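Side-chain contacts in ulvan Lyase-PL25 (Pseudoalteromonas sp. PLSV, PDB 5UAM), which cleaves ulvan, the sulfated cell-wall polysaccharide of green seaweeds, as a polysaccharide lyase of family 25 built on a beta-propeller: residues L429-E432 with G438-M441; A385-W390 with Y442-E447. All blocks are in the same frame, centred on the assembly; numbering follows the deposited sequence.

Contact 1 (L429-E432 with G438-M441); sequences LVAE and GIKM
Val430 meets Met441 through its backbone: the carbonyl O of Val430 receives a CA-H...O contact from Met441 CA at 3.5 Å, while its branched side chain turns to Leu406 and Phe413 instead. Ala431 stands directly opposite Met441 in an antiparallel non-hydrogen-bonded pair. Its methyl is small enough for two larger neighbours to share, CB lying 3.8 Å from Met441 SD and 3.8 Å from Ile439 CG2. Met441 is folded at both chi2 (-58°) and chi3 (-56°), which curls the thioether back over the alanine and brings CE to 3.9 Å from Ala431 CB. Cut back to an alanine, Met441 would lose its thioether, which is likely to leave the Ala431 methyl without its sulfur neighbour and open a gap beside Phe29 and Tyr57. The two strands, 428-433 and 439-444, form a beta hairpin in a four-stranded antiparallel propeller blade, where strand 30-33 lies next to 439-444; Gly438 and Ile439 both face Gly33 in a G1 beta bulge, whose first position has the positive phi that glycine readily adopts. At Glu432 the backbone N donates to Lys440 O (3.0 Å), a nearly straight bond at 173°. The Glu432 and Lys440 side chains run side by side: Glu432 OE1 lies 3.7 Å from Lys440 CB, against the aliphatic part of the chain, and is hydrogen-bonded to Tyr442 OH. One water bridges Glu432 O and Lys440 N.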
loop_
_atom_site.group_PDB
_atom_site.type_symbol
_atom_site.label_atom_id
_atom_site.label_comp_id
_atom_site.label_asym_id
_atom_site.label_seq_id
_atom_site.Cartn_x
_atom_site.Cartn_y
_atom_site.Cartn_z
ATOM N N LEU A 429 4.885 -9.353 5.030
ATOM C CA LEU A 429 6.042 -9.595 4.170
ATOM C C LEU A 429 7.102 -8.531 4.401
ATOM O O LEU A 429 6.786 -7.360 4.667
ATOM C CB LEU A 429 5.606 -9.596 2.711
ATOM C CG LEU A 429 4.792 -10.820 2.343
ATOM C CD1 LEU A 429 3.928 -10.591 1.136
ATOM C CD2 LEU A 429 5.723 -11.999 2.085
ATOM N N VAL A 430 8.373 -8.943 4.308
ATOM C CA VAL A 430 9.503 -8.071 4.596
ATOM C C VAL A 430 10.558 -8.316 3.531
ATOM O O VAL A 430 10.812 -9.466 3.156
ATOM C CB VAL A 430 10.130 -8.394 5.973
ATOM C CG1 VAL A 430 11.094 -7.279 6.397
ATOM C CG2 VAL A 430 9.074 -8.618 7.019
ATOM N N ALA A 431 11.188 -7.246 3.062
ATOM C CA ALA A 431 12.313 -7.317 2.129
ATOM C C ALA A 431 13.546 -6.725 2.784
ATOM O O ALA A 431 13.519 -5.598 3.280
ATOM C CB ALA A 431 11.978 -6.549 0.845
ATOM N N GLU A 432 14.635 -7.485 2.775
ATOM C CA GLU A 432 15.889 -7.085 3.417
ATOM C C GLU A 432 16.735 -6.364 2.372
ATOM O O GLU A 432 17.527 -6.968 1.641
ATOM C CB GLU A 432 16.606 -8.322 3.961
ATOM C CG GLU A 432 17.946 -8.078 4.624
ATOM C CD GLU A 432 18.664 -9.363 4.934
ATOM O OE1 GLU A 432 18.257 -10.424 4.411
ATOM O OE2 GLU A 432 19.623 -9.322 5.708
ATOM N N GLY A 438 18.844 -8.889 -5.762
ATOM C CA GLY A 438 19.110 -10.050 -4.922
ATOM C C GLY A 438 18.564 -9.936 -3.516
ATOM O O GLY A 438 19.167 -10.448 -2.564
ATOM N N ILE A 439 17.424 -9.281 -3.358
ATOM C CA ILE A 439 16.899 -8.962 -2.044
ATOM C C ILE A 439 16.160 -10.163 -1.474
ATOM O O ILE A 439 15.274 -10.740 -2.124
ATOM C CB ILE A 439 15.977 -7.730 -2.131
ATOM C CG1 ILE A 439 16.784 -6.508 -2.533
ATOM C CG2 ILE A 439 15.273 -7.486 -0.793
ATOM C CD1 ILE A 439 15.961 -5.307 -2.877
ATOM N N LYS A 440 16.513 -10.527 -0.246
ATOM C CA LYS A 440 15.883 -11.645 0.441
ATOM C C LYS A 440 14.518 -11.247 0.983
ATOM O O LYS A 440 14.335 -10.158 1.549
ATOM C CB LYS A 440 16.778 -12.167 1.560
ATOM C CG LYS A 440 18.034 -12.807 1.024
ATOM C CD LYS A 440 18.911 -13.312 2.170
ATOM C CE LYS A 440 20.180 -13.980 1.674
ATOM N NZ LYS A 440 21.141 -12.990 1.124
ATOM N N MET A 441 13.553 -12.130 0.755
ATOM C CA MET A 441 12.144 -11.909 1.055
ATOM C C MET A 441 11.725 -12.830 2.190
ATOM O O MET A 441 12.015 -14.040 2.161
ATOM C CB MET A 441 11.316 -12.226 -0.179
ATOM C CG MET A 441 11.701 -11.471 -1.433
ATOM S SD MET A 441 11.626 -9.677 -1.238
ATOM C CE MET A 441 9.917 -9.474 -0.705
HETATM O O HOH W 1 18.747 -9.354 1.258
#

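Contact 2 (A385-W390 with Y442-E447); sequences AVLSWW and YLVGEE
Leu387 and Val444 supply the apolar part of the contact, reaching toward each other tip to tip with Leu387 CD2 3.9 Å from Val444 CG2. Leu387 extends CG anti to its own backbone N (chi1 -178°), which sends CD2 toward the neighbouring blade. Branched aliphatic residues suit this buried spot among apolar neighbours, since Val430 touches both and Val405 touches Val444. The nearest CA atoms of the two segments, those of Trp389 and Glu446, are still 8.5 Å apart. This is the packing of one propeller blade against the next: strand 384-392 belongs to the blade of strands 362-367, 373-381, 384-392 and 400-408, strand 439-444 to the blade that also takes in strand 30-33, and Leu387, Trp389, Val444 and Glu446 meet between them. The carboxylate of Glu446 lies nearly parallel to the indole of Trp389, over the rim of one face, their planes 7° apart; OE1 of Glu446 is 3.8 Å above the ring plane, and OE2 is 3.9 Å from Trp389 CZ2. A bend at chi2 (-67°) of Glu446 brings the acid over that rim. The broad, flat indole suits its place, meeting the carboxylate and the backbone together: Gly445 O lies near the ring plane at its edge, and Glu446 O is 3.4 Å from Trp389 NE1. Outside partners complete the site: Arg374 forms a salt bridge to Glu446 OE1 and a cation-pi contact with Trp389, which probably steadies the acid's charge, and Gln427 donates to Glu446 OE2.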
loop_
_atom_site.group_PDB
_atom_site.type_symbol
_atom_site.label_atom_id
_atom_site.label_comp_id
_atom_site.label_asym_id
_atom_site.label_seq_id
_atom_site.Cartn_x
_atom_site.Cartn_y
_atom_site.Cartn_z
ATOM N N ALA A 385 18.426 -2.935 10.543
ATOM C CA ALA A 385 16.998 -2.901 10.281
ATOM C C ALA A 385 16.265 -3.682 11.362
ATOM O O ALA A 385 16.661 -4.800 11.694
ATOM C CB ALA A 385 16.737 -3.552 8.924
ATOM N N VAL A 386 15.197 -3.101 11.902
ATOM C CA VAL A 386 14.416 -3.734 12.960
ATOM C C VAL A 386 12.961 -3.792 12.514
ATOM O O VAL A 386 12.444 -2.831 11.925
ATOM C CB VAL A 386 14.535 -2.964 14.298
ATOM C CG1 VAL A 386 13.825 -3.725 15.402
ATOM C CG2 VAL A 386 16.007 -2.701 14.664
ATOM N N LEU A 387 12.297 -4.916 12.783
ATOM C CA LEU A 387 10.851 -5.056 12.613
ATOM C C LEU A 387 10.313 -5.589 13.934
ATOM O O LEU A 387 10.664 -6.707 14.339
ATOM C CB LEU A 387 10.500 -6.006 11.457
ATOM C CG LEU A 387 9.008 -6.184 11.177
ATOM C CD1 LEU A 387 8.415 -4.893 10.675
ATOM C CD2 LEU A 387 8.800 -7.245 10.141
ATOM N N SER A 388 9.511 -4.787 14.638
ATOM C CA SER A 388 9.078 -5.176 15.968
ATOM C C SER A 388 7.651 -4.705 16.224
ATOM O O SER A 388 7.142 -3.807 15.556
ATOM C CB SER A 388 10.017 -4.644 17.041
ATOM O OG SER A 388 10.052 -3.227 17.013
ATOM N N TRP A 389 7.028 -5.359 17.196
ATOM C CA TRP A 389 5.679 -5.018 17.627
ATOM C C TRP A 389 5.724 -3.894 18.655
ATOM O O TRP A 389 6.538 -3.911 19.583
ATOM C CB TRP A 389 5.022 -6.233 18.275
ATOM C CG TRP A 389 4.638 -7.326 17.301
ATOM C CD1 TRP A 389 5.329 -8.461 17.035
ATOM C CD2 TRP A 389 3.477 -7.355 16.457
ATOM N NE1 TRP A 389 4.665 -9.208 16.079
ATOM C CE2 TRP A 389 3.520 -8.556 15.726
ATOM C CE3 TRP A 389 2.394 -6.498 16.282
ATOM C CZ2 TRP A 389 2.524 -8.915 14.817
ATOM C CZ3 TRP A 389 1.401 -6.858 15.373
ATOM C CH2 TRP A 389 1.480 -8.058 14.659
ATOM N N TRP A 390 4.829 -2.921 18.497
ATOM C CA TRP A 390 4.659 -1.823 19.442
ATOM C C TRP A 390 3.202 -1.777 19.873
ATOM O O TRP A 390 2.305 -1.748 19.022
ATOM C CB TRP A 390 5.058 -0.499 18.787
ATOM C CG TRP A 390 6.536 -0.423 18.546
ATOM C CD1 TRP A 390 7.246 -1.104 17.606
ATOM C CD2 TRP A 390 7.477 0.366 19.272
ATOM N NE1 TRP A 390 8.572 -0.786 17.697
ATOM C CE2 TRP A 390 8.752 0.114 18.712
ATOM C CE3 TRP A 390 7.373 1.265 20.334
ATOM C CZ2 TRP A 390 9.908 0.720 19.188
ATOM C CZ3 TRP A 390 8.529 1.862 20.817
ATOM C CH2 TRP A 390 9.780 1.587 20.240
ATOM N N TYR A 442 11.014 -12.275 3.162
ATOM C CA TYR A 442 10.638 -12.989 4.368
ATOM C C TYR A 442 9.146 -12.866 4.621
ATOM O O TYR A 442 8.567 -11.793 4.460
ATOM C CB TYR A 442 11.352 -12.441 5.595
ATOM C CG TYR A 442 12.874 -12.466 5.542
ATOM C CD1 TYR A 442 13.578 -11.595 4.726
ATOM C CD2 TYR A 442 13.601 -13.362 6.318
ATOM C CE1 TYR A 442 14.979 -11.605 4.699
ATOM C CE2 TYR A 442 15.000 -13.373 6.297
ATOM C CZ TYR A 442 15.677 -12.504 5.469
ATOM O OH TYR A 442 17.057 -12.531 5.443
ATOM N N LEU A 443 8.548 -13.951 5.090
ATOM C CA LEU A 443 7.171 -13.951 5.586
ATOM C C LEU A 443 7.253 -14.118 7.096
ATOM O O LEU A 443 7.806 -15.112 7.584
ATOM C CB LEU A 443 6.393 -15.105 4.951
ATOM C CG LEU A 443 4.972 -15.378 5.448
ATOM C CD1 LEU A 443 4.101 -14.155 5.215
ATOM C CD2 LEU A 443 4.393 -16.615 4.782
ATOM N N VAL A 444 6.731 -13.150 7.848
ATOM C CA VAL A 444 6.890 -13.142 9.295
ATOM C C VAL A 444 5.544 -13.183 9.996
ATOM O O VAL A 444 4.526 -12.710 9.478
ATOM C CB VAL A 444 7.722 -11.963 9.839
ATOM C CG1 VAL A 444 9.104 -11.966 9.221
ATOM C CG2 VAL A 444 7.019 -10.632 9.607
ATOM N N GLY A 445 5.567 -13.737 11.203
ATOM C CA GLY A 445 4.397 -13.769 12.068
ATOM C C GLY A 445 4.606 -13.135 13.427
ATOM O O GLY A 445 5.297 -12.115 13.570
ATOM N N GLU A 446 3.984 -13.716 14.453
ATOM C CA GLU A 446 4.064 -13.128 15.784
ATOM C C GLU A 446 5.479 -13.139 16.324
ATOM O O GLU A 446 5.850 -12.259 17.116
ATOM C CB GLU A 446 3.178 -13.906 16.763
ATOM C CG GLU A 446 1.715 -13.582 16.670
ATOM C CD GLU A 446 1.393 -12.163 17.115
ATOM O OE1 GLU A 446 2.122 -11.610 17.965
ATOM O OE2 GLU A 446 0.393 -11.611 16.620
ATOM N N GLU A 447 6.257 -14.150 15.963
ATOM C CA GLU A 447 7.544 -14.396 16.597
ATOM C C GLU A 447 8.712 -14.291 15.639
ATOM O O GLU A 447 9.808 -13.898 16.061
ATOM C CB GLU A 447 7.588 -15.808 17.213
ATOM C CG GLU A 447 6.368 -16.207 18.036
ATOM C CD GLU A 447 6.318 -15.529 19.384
ATOM O OE1 GLU A 447 5.201 -15.359 19.919
ATOM O OE2 GLU A 447 7.391 -15.171 19.914
#

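How the contacts relate
From the N terminus, the chain first supplies strand 30-33, which forms an outer strand of the last blade, next to strand 439-444. Strand 384-392 follows much later and opens the long loop that contact 2 closes at 442-447, with 51 residues between its two segments. Within that loop the chain makes strands 400-408, 412-415 and 428-433, then turns; contact 1 closes this short hairpin and so sits wholly within the larger span. The two share strand 439-444 and join where Val430 CG2 packs 3.4 Å from Leu387 CD2. Contact 1 holds a blade together; contact 2 ties it to its neighbour.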